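Local coordinates for plasmodesmata-located protein 8 (Arabidopsis thaliana, PDB 6GRF) that probably modulates cell-to-cell trafficking through plasmodesmata, with an extracellular part built from two cysteine-rich DUF26 domains in tandem, at residues E16-T19 with P23-S26; D86-I91 with C105-E110; L146-S151 with G155-R160; A199-L204 with Y208-G213. One frame throughout, in Å; residues are numbered along the deposited sequence.

Interaction 1: E16-T19 with P23-S26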
# COMPACT_ATOMS: atom_id res chain seq x y z
N GLU A 16 -9.83 -17.71 -4.59
CA GLU A 16 -10.02 -18.91 -3.74
C GLU A 16 -10.70 -18.50 -2.43
O GLU A 16 -10.25 -17.57 -1.74
CB GLU A 16 -8.69 -19.60 -3.42
CG GLU A 16 -7.82 -19.89 -4.64
CD GLU A 16 -6.83 -18.79 -5.04
OE1 GLU A 16 -6.99 -17.64 -4.58
OE2 GLU A 16 -5.90 -19.09 -5.81
N LYS A 17 -11.79 -19.21 -2.10
CA LYS A 17 -12.61 -18.88 -0.94
C LYS A 17 -12.50 -19.99 0.12
O LYS A 17 -12.36 -21.16 -0.22
CB LYS A 17 -14.07 -18.68 -1.36
CG LYS A 17 -14.30 -17.69 -2.49
CD LYS A 17 -13.76 -16.30 -2.21
CE LYS A 17 -13.94 -15.35 -3.38
NZ LYS A 17 -13.04 -14.18 -3.27
N TYR A 18 -12.56 -19.58 1.39
CA TYR A 18 -12.58 -20.49 2.53
C TYR A 18 -14.04 -20.69 2.97
O TYR A 18 -14.93 -19.96 2.55
CB TYR A 18 -11.69 -19.97 3.66
CG TYR A 18 -12.17 -18.76 4.43
CD1 TYR A 18 -11.71 -17.49 4.13
CD2 TYR A 18 -13.04 -18.89 5.50
CE1 TYR A 18 -12.12 -16.38 4.84
CE2 TYR A 18 -13.47 -17.79 6.22
CZ TYR A 18 -13.01 -16.52 5.90
OH TYR A 18 -13.42 -15.43 6.61
N THR A 19 -14.27 -21.71 3.80
CA THR A 19 -15.59 -22.04 4.30
C THR A 19 -15.66 -21.68 5.78
O THR A 19 -14.66 -21.73 6.49
CB THR A 19 -15.93 -23.50 4.00
OG1 THR A 19 -15.10 -24.32 4.82
CG2 THR A 19 -15.73 -23.88 2.55
N PRO A 23 -10.28 -23.94 10.70
CA PRO A 23 -9.11 -23.31 11.31
C PRO A 23 -8.63 -22.03 10.62
O PRO A 23 -8.21 -21.10 11.29
CB PRO A 23 -8.05 -24.42 11.21
CG PRO A 23 -8.86 -25.70 11.31
CD PRO A 23 -10.13 -25.39 10.55
N PHE A 24 -8.72 -21.97 9.29
CA PHE A 24 -8.32 -20.77 8.58
C PHE A 24 -9.20 -19.58 8.99
O PHE A 24 -8.67 -18.48 9.20
CB PHE A 24 -8.31 -20.94 7.07
CG PHE A 24 -7.88 -19.67 6.38
CD1 PHE A 24 -8.82 -18.72 5.99
CD2 PHE A 24 -6.54 -19.38 6.20
CE1 PHE A 24 -8.42 -17.53 5.40
CE2 PHE A 24 -6.14 -18.20 5.60
CZ PHE A 24 -7.08 -17.27 5.20
N GLU A 25 -10.52 -19.77 9.08
CA GLU A 25 -11.41 -18.68 9.50
C GLU A 25 -10.95 -18.16 10.87
O GLU A 25 -10.86 -16.94 11.07
CB GLU A 25 -12.88 -19.10 9.54
CG GLU A 25 -13.83 -17.94 9.83
CD GLU A 25 -15.33 -18.24 9.77
OE1 GLU A 25 -15.73 -19.33 10.20
OE2 GLU A 25 -16.09 -17.35 9.31
N SER A 26 -10.67 -19.07 11.80
CA SER A 26 -10.20 -18.74 13.15
C SER A 26 -8.88 -17.96 13.09
O SER A 26 -8.69 -17.00 13.82
CB SER A 26 -10.01 -19.99 13.99
OG SER A 26 -11.26 -20.62 14.22
O HOH W 1 -12.27 -15.01 9.72
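Y18 lays its ring against the first turn of helix 23-39, F24 and E25 meeting it from the same side, F24 over CD1 and E25 by CE2. The tight part is aromatic. The edge of F24 along CD1 and CE1 comes over one face of the Y18 ring, with CE1 of F24 3.5 Å from CD1 of Y18. The ring planes stand at 57° and the centroids lie 5.2 Å apart, an oblique aromatic pairing. Y18 reaches this place because CG sits between its own backbone N and carbonyl carbon (chi1 72°), which turns the ring toward the helix. E25 meets the ring at its CE2 corner with aliphatic carbons: CB of E25 is 3.6 Å from CE2 of Y18. The extended E25 chain crosses the ring at about a right angle, and its carboxylate bonds back through OE1 to the backbone N of N21, closing the short turn ahead of the helix.

The looser side lies at the phenol oxygen. A water donates to the backbone O of E25 (2.7 Å) and makes a weak, 3.3 Å bond with OH of Y18, so polar contact between the segments is indirect. T19 adds little, as its CB points away from the helix. Around this corner Y94 and Y96 pack edge-to-face on Y18 and F24 respectively, tying the loop between strand 8-13 and helix 23-39 to the segment that follows helix 74-91.

Interaction 2: D86-I91 with C105-E110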
# COMPACT_ATOMS: atom_id res chain seq x y z
N ASP A 86 -12.82 -3.75 9.21
CA ASP A 86 -14.23 -3.86 8.90
C ASP A 86 -14.42 -3.90 7.38
O ASP A 86 -15.12 -4.74 6.87
CB ASP A 86 -15.02 -2.72 9.55
CG ASP A 86 -15.04 -2.82 11.06
OD1 ASP A 86 -15.35 -3.92 11.57
OD2 ASP A 86 -14.74 -1.79 11.73
N GLN A 87 -13.78 -2.98 6.67
CA GLN A 87 -14.00 -2.87 5.22
C GLN A 87 -13.51 -4.14 4.50
O GLN A 87 -14.18 -4.60 3.58
CB GLN A 87 -13.31 -1.62 4.67
CG GLN A 87 -13.37 -1.50 3.15
CD GLN A 87 -14.70 -1.06 2.59
OE1 GLN A 87 -15.64 -0.73 3.31
NE2 GLN A 87 -14.78 -1.03 1.27
N ILE A 88 -12.35 -4.67 4.88
CA ILE A 88 -11.73 -5.76 4.11
C ILE A 88 -12.63 -7.00 4.21
O ILE A 88 -12.76 -7.76 3.23
CB ILE A 88 -10.27 -6.04 4.54
CG1 ILE A 88 -9.51 -6.75 3.41
CG2 ILE A 88 -10.19 -6.84 5.83
CD1 ILE A 88 -8.03 -6.93 3.69
N THR A 89 -13.26 -7.19 5.37
CA THR A 89 -14.25 -8.26 5.60
C THR A 89 -15.47 -8.03 4.69
O THR A 89 -15.99 -8.98 4.13
CB THR A 89 -14.64 -8.34 7.08
OG1 THR A 89 -13.47 -8.69 7.83
CG2 THR A 89 -15.74 -9.34 7.36
N LEU A 90 -15.88 -6.77 4.57
CA LEU A 90 -17.07 -6.36 3.80
C LEU A 90 -16.88 -6.64 2.30
O LEU A 90 -17.76 -7.24 1.69
CB LEU A 90 -17.34 -4.87 4.05
CG LEU A 90 -18.74 -4.37 3.70
CD1 LEU A 90 -19.15 -3.19 4.58
CD2 LEU A 90 -18.85 -3.99 2.23
N ILE A 91 -15.77 -6.19 1.71
CA ILE A 91 -15.60 -6.32 0.24
C ILE A 91 -15.04 -7.69 -0.13
O ILE A 91 -15.13 -8.08 -1.28
CB ILE A 91 -14.74 -5.19 -0.37
CG1 ILE A 91 -13.32 -5.16 0.18
CG2 ILE A 91 -15.44 -3.84 -0.22
CD1 ILE A 91 -12.34 -4.40 -0.69
N CYS A 105 -3.99 3.96 5.24
CA CYS A 105 -3.44 2.67 5.69
C CYS A 105 -3.68 1.56 4.67
O CYS A 105 -4.55 1.64 3.81
CB CYS A 105 -4.00 2.27 7.05
SG CYS A 105 -5.81 2.21 7.13
N PHE A 106 -2.84 0.54 4.79
CA PHE A 106 -2.83 -0.62 3.95
C PHE A 106 -2.90 -1.86 4.84
O PHE A 106 -2.21 -1.91 5.85
CB PHE A 106 -1.58 -0.59 3.07
CG PHE A 106 -1.37 -1.83 2.24
CD1 PHE A 106 -2.16 -2.09 1.14
CD2 PHE A 106 -0.33 -2.71 2.53
CE1 PHE A 106 -1.95 -3.21 0.35
CE2 PHE A 106 -0.11 -3.82 1.74
CZ PHE A 106 -0.92 -4.08 0.66
N LEU A 107 -3.75 -2.81 4.46
CA LEU A 107 -3.92 -4.07 5.18
C LEU A 107 -3.86 -5.22 4.18
O LEU A 107 -4.49 -5.16 3.14
CB LEU A 107 -5.27 -4.03 5.89
CG LEU A 107 -5.63 -5.27 6.69
CD1 LEU A 107 -4.65 -5.48 7.84
CD2 LEU A 107 -7.04 -5.16 7.21
N ARG A 108 -3.13 -6.29 4.52
CA ARG A 108 -2.96 -7.43 3.62
C ARG A 108 -2.84 -8.73 4.42
O ARG A 108 -2.16 -8.78 5.44
CB ARG A 108 -1.70 -7.25 2.77
CG ARG A 108 -1.51 -8.32 1.70
CD ARG A 108 -0.25 -8.09 0.88
NE ARG A 108 -0.06 -9.14 -0.12
CZ ARG A 108 1.06 -9.34 -0.81
NH1 ARG A 108 2.05 -8.46 -0.77
NH2 ARG A 108 1.20 -10.44 -1.53
N TYR A 109 -3.46 -9.78 3.90
CA TYR A 109 -3.22 -11.12 4.40
C TYR A 109 -3.35 -12.13 3.26
O TYR A 109 -4.06 -11.90 2.30
CB TYR A 109 -4.17 -11.42 5.56
CG TYR A 109 -5.60 -11.64 5.14
CD1 TYR A 109 -6.00 -12.88 4.65
CD2 TYR A 109 -6.55 -10.64 5.24
CE1 TYR A 109 -7.30 -13.11 4.25
CE2 TYR A 109 -7.86 -10.86 4.85
CZ TYR A 109 -8.23 -12.09 4.34
OH TYR A 109 -9.51 -12.36 3.94
N GLU A 110 -2.64 -13.25 3.40
CA GLU A 110 -2.71 -14.36 2.47
C GLU A 110 -2.40 -15.67 3.21
O GLU A 110 -1.96 -15.66 4.36
CB GLU A 110 -1.70 -14.22 1.33
CG GLU A 110 -1.30 -12.81 0.99
CD GLU A 110 -1.42 -12.46 -0.48
OE1 GLU A 110 -2.07 -11.43 -0.80
OE2 GLU A 110 -0.86 -13.23 -1.29
O HOH W 2 -10.96 -10.21 4.02
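I88 carries the helix side of this contact, packing on L107 and Y109 of strand 105-110. Just before it, Q87 turns to F8 and L100 instead of this strand. I88 then points its CB toward the sheet and divides its branches: CG2 lies 3.8 Å from CD2 of L107, while the long arm, with CG1 anti to the backbone N (chi1 -158°), carries CD1 to 4.1 Å from CE2 of Y109, where it meets the ring obliquely. L107 offers chiefly its CD2 methyl, which also lies 4.1 Å from CD1 of I88.

The backbone O of I88 takes a weak bond of 3.1 Å from a water, and that water lies 2.6 Å from OH of Y109, in the plane of its ring. T89 takes no part in the packing on the strand; its OG1 bonds V85 O and R28. I91 leans on F8 of the edge strand.

The disulfide C80-C105 links an earlier turn of the helix to the start of the strand. The side chains that touch are apolar, two methyls of I88 against a leucine methyl and a ring carbon, so packing carries the direct contact; the polar link between the segments runs through the water, and the buried phenol oxygen has R28 and S95 O besides.

Interaction 3: L146-S151 with G155-R160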
# COMPACT_ATOMS: atom_id res chain seq x y z
N LEU A 146 10.30 12.82 -8.70
CA LEU A 146 10.26 11.36 -8.78
C LEU A 146 11.65 10.78 -8.50
O LEU A 146 11.76 9.73 -7.89
CB LEU A 146 9.75 10.92 -10.16
CG LEU A 146 8.27 11.18 -10.43
CD1 LEU A 146 7.87 10.61 -11.77
CD2 LEU A 146 7.39 10.59 -9.33
N SER A 147 12.69 11.50 -8.92
CA SER A 147 14.05 11.06 -8.67
C SER A 147 14.35 11.09 -7.16
O SER A 147 15.06 10.22 -6.63
CB SER A 147 15.03 11.89 -9.43
OG SER A 147 16.34 11.62 -8.95
N ASP A 148 13.83 12.10 -6.46
CA ASP A 148 14.03 12.25 -5.03
C ASP A 148 13.25 11.15 -4.27
O ASP A 148 13.78 10.59 -3.32
CB ASP A 148 13.63 13.65 -4.58
CG ASP A 148 13.92 13.92 -3.12
OD1 ASP A 148 14.89 13.35 -2.58
OD2 ASP A 148 13.14 14.66 -2.52
N LEU A 149 12.01 10.87 -4.70
CA LEU A 149 11.15 9.83 -4.10
C LEU A 149 11.86 8.47 -4.13
O LEU A 149 11.85 7.73 -3.14
CB LEU A 149 9.80 9.75 -4.84
CG LEU A 149 8.85 10.94 -4.71
CD1 LEU A 149 7.50 10.63 -5.33
CD2 LEU A 149 8.66 11.39 -3.27
N GLU A 150 12.46 8.16 -5.29
CA GLU A 150 13.19 6.92 -5.58
C GLU A 150 14.38 6.71 -4.63
O GLU A 150 14.95 5.63 -4.64
CB GLU A 150 13.83 7.00 -6.96
CG GLU A 150 13.04 6.38 -8.08
CD GLU A 150 13.78 6.47 -9.40
OE1 GLU A 150 14.65 7.36 -9.51
OE2 GLU A 150 13.51 5.66 -10.31
N SER A 151 14.81 7.77 -3.92
CA SER A 151 15.98 7.77 -3.04
C SER A 151 15.63 7.13 -1.69
O SER A 151 16.51 6.74 -0.92
CB SER A 151 16.60 9.17 -2.87
OG SER A 151 15.80 10.09 -2.09
N GLY A 155 10.58 3.94 5.13
CA GLY A 155 9.45 4.80 5.44
C GLY A 155 8.95 5.55 4.22
O GLY A 155 8.65 4.94 3.19
N TYR A 156 8.88 6.89 4.34
CA TYR A 156 8.20 7.72 3.38
C TYR A 156 9.12 8.88 3.01
O TYR A 156 10.09 9.18 3.73
CB TYR A 156 6.86 8.21 3.96
CG TYR A 156 6.98 9.35 4.95
CD1 TYR A 156 7.33 9.12 6.27
CD2 TYR A 156 6.78 10.66 4.55
CE1 TYR A 156 7.45 10.16 7.18
CE2 TYR A 156 6.90 11.70 5.45
CZ TYR A 156 7.25 11.46 6.76
OH TYR A 156 7.37 12.49 7.65
N LYS A 157 8.80 9.52 1.88
CA LYS A 157 9.42 10.77 1.46
C LYS A 157 8.32 11.67 0.91
O LYS A 157 7.45 11.20 0.20
CB LYS A 157 10.51 10.51 0.41
CG LYS A 157 11.28 11.73 -0.09
CD LYS A 157 12.46 12.08 0.79
CE LYS A 157 13.35 13.18 0.23
NZ LYS A 157 12.61 14.46 0.13
N VAL A 158 8.36 12.95 1.33
CA VAL A 158 7.63 14.04 0.71
C VAL A 158 8.63 14.82 -0.13
O VAL A 158 9.72 15.14 0.37
CB VAL A 158 7.00 14.96 1.77
CG1 VAL A 158 6.49 16.24 1.15
CG2 VAL A 158 5.90 14.27 2.57
N SER A 159 8.28 15.11 -1.39
CA SER A 159 9.17 15.86 -2.26
C SER A 159 8.41 16.96 -3.03
O SER A 159 7.24 16.83 -3.32
CB SER A 159 9.89 14.94 -3.19
OG SER A 159 10.94 15.64 -3.84
N ARG A 160 9.13 18.03 -3.38
CA ARG A 160 8.53 19.25 -3.90
C ARG A 160 9.58 19.95 -4.78
O ARG A 160 10.75 20.01 -4.45
CB ARG A 160 8.05 20.10 -2.71
CG ARG A 160 7.19 21.31 -3.06
CD ARG A 160 6.77 22.10 -1.82
NE ARG A 160 5.71 21.49 -1.01
CZ ARG A 160 5.89 20.60 -0.02
NH1 ARG A 160 7.11 20.16 0.26
NH2 ARG A 160 4.86 20.16 0.68
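D148 OD2 is gripped by two donors from strand 156-161. NZ of K157 lies 2.7 Å from OD2 of D148 in a salt bridge, arriving on the syn side of the carboxylate and 22° out of its plane. OG of S159, also 2.7 Å from OD2 of D148, donates to the anti lone pair, the one turned away from OD1. The two bonds should hold the carboxylate's rotation and probably favour its charged form. The K157 chain crosses the aspartate at about a right angle, bringing CE of K157 close to both carboxylate oxygens of D148, 3.1 Å from OD2.

Next to this polar cluster, L149 puts its CD2 methyl against the strand, 3.8 Å from CB of S159 and 3.7 Å from the backbone O of K157. The contact thus joins the end of helix 136-149 to the edge strand of the five-stranded antiparallel sheet in the second Gnk2-homologous domain, across a short turn.

Bends of the lysine position its ammonium: with chi2 at 86° and chi4 at 64° the chain folds back over the strand, so that NZ of K157 also donates to the backbone O of V158 at 3.0 Å, from above that carbonyl's plane. At the helix end the backbone N of S151 bonds to O of D148. T152 OG1 bonds L149 O in the turn, and K157 rests on T152. Further out, A168 of strand 164-170 backs L149, while L146 and E150 pack on V187 of helix 176-193.

Interaction 4: A199-L204 with Y208-G213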
# COMPACT_ATOMS: atom_id res chain seq x y z
N ALA A 199 -1.29 14.69 -12.44
CA ALA A 199 -1.30 13.96 -11.21
C ALA A 199 -1.50 12.48 -11.52
O ALA A 199 -2.30 12.13 -12.36
CB ALA A 199 -2.39 14.49 -10.31
N ALA A 200 -0.76 11.62 -10.82
CA ALA A 200 -0.93 10.18 -10.96
C ALA A 200 -0.48 9.46 -9.70
O ALA A 200 0.25 10.01 -8.90
CB ALA A 200 -0.17 9.70 -12.16
N GLU A 201 -0.91 8.20 -9.56
CA GLU A 201 -0.53 7.34 -8.44
C GLU A 201 -0.31 5.91 -8.97
O GLU A 201 -1.04 5.45 -9.82
CB GLU A 201 -1.56 7.41 -7.30
CG GLU A 201 -3.02 7.31 -7.72
CD GLU A 201 -4.03 7.42 -6.58
OE1 GLU A 201 -3.63 7.86 -5.46
OE2 GLU A 201 -5.24 7.07 -6.78
N VAL A 202 0.75 5.26 -8.48
CA VAL A 202 1.02 3.86 -8.75
C VAL A 202 1.24 3.12 -7.43
O VAL A 202 2.07 3.52 -6.59
CB VAL A 202 2.22 3.70 -9.69
CG1 VAL A 202 2.80 2.30 -9.63
CG2 VAL A 202 1.83 4.06 -11.11
N TYR A 203 0.51 2.01 -7.26
CA TYR A 203 0.60 1.17 -6.09
C TYR A 203 1.08 -0.22 -6.53
O TYR A 203 0.43 -0.87 -7.33
CB TYR A 203 -0.75 1.06 -5.40
CG TYR A 203 -1.27 2.36 -4.83
CD1 TYR A 203 -1.06 2.68 -3.51
CD2 TYR A 203 -1.96 3.25 -5.63
CE1 TYR A 203 -1.52 3.87 -2.98
CE2 TYR A 203 -2.42 4.45 -5.12
CZ TYR A 203 -2.20 4.76 -3.79
OH TYR A 203 -2.66 5.93 -3.28
N LEU A 204 2.25 -0.61 -6.03
CA LEU A 204 2.77 -1.94 -6.22
C LEU A 204 2.51 -2.75 -4.94
O LEU A 204 1.99 -2.22 -3.97
CB LEU A 204 4.27 -1.87 -6.54
CG LEU A 204 4.64 -0.92 -7.68
CD1 LEU A 204 6.11 -1.07 -8.02
CD2 LEU A 204 3.77 -1.18 -8.90
N TYR A 208 4.31 2.37 -2.83
CA TYR A 208 3.59 3.21 -3.76
C TYR A 208 4.23 4.61 -3.85
O TYR A 208 5.04 5.00 -3.02
CB TYR A 208 2.11 3.31 -3.40
CG TYR A 208 1.77 4.10 -2.17
CD1 TYR A 208 1.64 3.49 -0.93
CD2 TYR A 208 1.50 5.46 -2.24
CE1 TYR A 208 1.27 4.21 0.20
CE2 TYR A 208 1.14 6.19 -1.12
CZ TYR A 208 1.03 5.57 0.11
OH TYR A 208 0.67 6.29 1.22
N ALA A 209 3.82 5.34 -4.88
CA ALA A 209 4.31 6.66 -5.18
C ALA A 209 3.23 7.42 -5.94
O ALA A 209 2.53 6.84 -6.77
CB ALA A 209 5.58 6.54 -5.97
N ARG A 210 3.09 8.71 -5.60
CA ARG A 210 2.09 9.63 -6.14
C ARG A 210 2.80 10.94 -6.45
O ARG A 210 3.70 11.32 -5.75
CB ARG A 210 0.99 10.01 -5.14
CG ARG A 210 0.25 8.87 -4.47
CD ARG A 210 -1.12 9.26 -3.91
NE ARG A 210 -1.03 9.89 -2.60
CZ ARG A 210 -0.87 11.19 -2.41
NH1 ARG A 210 -0.85 12.01 -3.46
NH2 ARG A 210 -0.73 11.67 -1.18
N TYR A 211 2.33 11.65 -7.47
CA TYR A 211 2.70 13.06 -7.66
C TYR A 211 1.46 13.82 -8.12
O TYR A 211 0.53 13.23 -8.67
CB TYR A 211 3.87 13.22 -8.64
CG TYR A 211 3.45 13.04 -10.07
CD1 TYR A 211 2.88 14.08 -10.79
CD2 TYR A 211 3.53 11.80 -10.68
CE1 TYR A 211 2.43 13.90 -12.08
CE2 TYR A 211 3.11 11.61 -11.99
CZ TYR A 211 2.56 12.66 -12.69
OH TYR A 211 2.13 12.48 -13.97
N TRP A 212 1.47 15.14 -7.88
CA TRP A 212 0.39 16.03 -8.26
C TRP A 212 0.92 17.46 -8.43
O TRP A 212 1.95 17.83 -7.86
CB TRP A 212 -0.76 15.91 -7.25
CG TRP A 212 -0.39 16.38 -5.88
CD1 TRP A 212 -0.61 17.62 -5.37
CD2 TRP A 212 0.29 15.65 -4.84
NE1 TRP A 212 -0.13 17.72 -4.10
CE2 TRP A 212 0.42 16.52 -3.74
CE3 TRP A 212 0.78 14.34 -4.73
CZ2 TRP A 212 1.04 16.14 -2.55
CZ3 TRP A 212 1.40 13.97 -3.55
CH2 TRP A 212 1.52 14.85 -2.48
N GLY A 213 0.24 18.25 -9.26
CA GLY A 213 0.47 19.70 -9.37
C GLY A 213 -0.28 20.44 -8.27
O GLY A 213 -1.38 20.04 -7.89
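Y203 has CG anti to its carbonyl carbon (chi1 -64°), whereas Y208 has CG between its backbone N and carbonyl carbon (chi1 71°); from a non-hydrogen-bonded pair these torsions lay the two rings side by side in an offset stack. Centroids are 4.7 Å apart and the planes tilt by 29°, with CE1 of Y203 over one face of Y208, toward the rim. On this same sheet face E201 runs alongside R210, its OE1 3.3 Å from CD of R210. The charges stay beyond salt-bridge range, with 4.4 Å between OE1 of E201 and NE of R210. OH of Y203 instead donates to OE1 of E201 from above the carboxylate plane, at 3.1 Å.

On the other face Y211 turns one side of its ring to the backbone, with N of A200 3.9 Å above its centre, and its OH bonds A197 O and R142. V202 and A200 look to L190 of helix 176-193.

Two hydrogen-bonded pairs, A200 with Y211 and V202 with A209, join the backbones; N of V202 meets O of A209 at 2.9 Å in an almost straight bond. The segments form a beta hairpin inside the five-stranded antiparallel DUF26 sheet, flanked by strand 122-127 beside 199-204 and strand 164-170 beside 207-213.

Overall arrangement
Interactions 1 and 2 belong to the first Gnk2-homologous domain, interactions 3 and 4 to the second, and the two pairs lie on opposite sides of the chain's centre. Within the first domain the centres are 15 Å apart, and packing joins them: CZ of F24 is 4.3 Å from CE1 of Y109. In the second, 11 Å separates the centres; CD1 of L149 lies 3.9 Å from O of R210, so helix 136-149 rests on the hairpin of interaction 4. Between domains, interactions 2 and 4 approach to about 6 Å at their nearest atoms, without touching. A bound N-acetylglucosamine sits about 14 Å from the side chain of F24 in interaction 1.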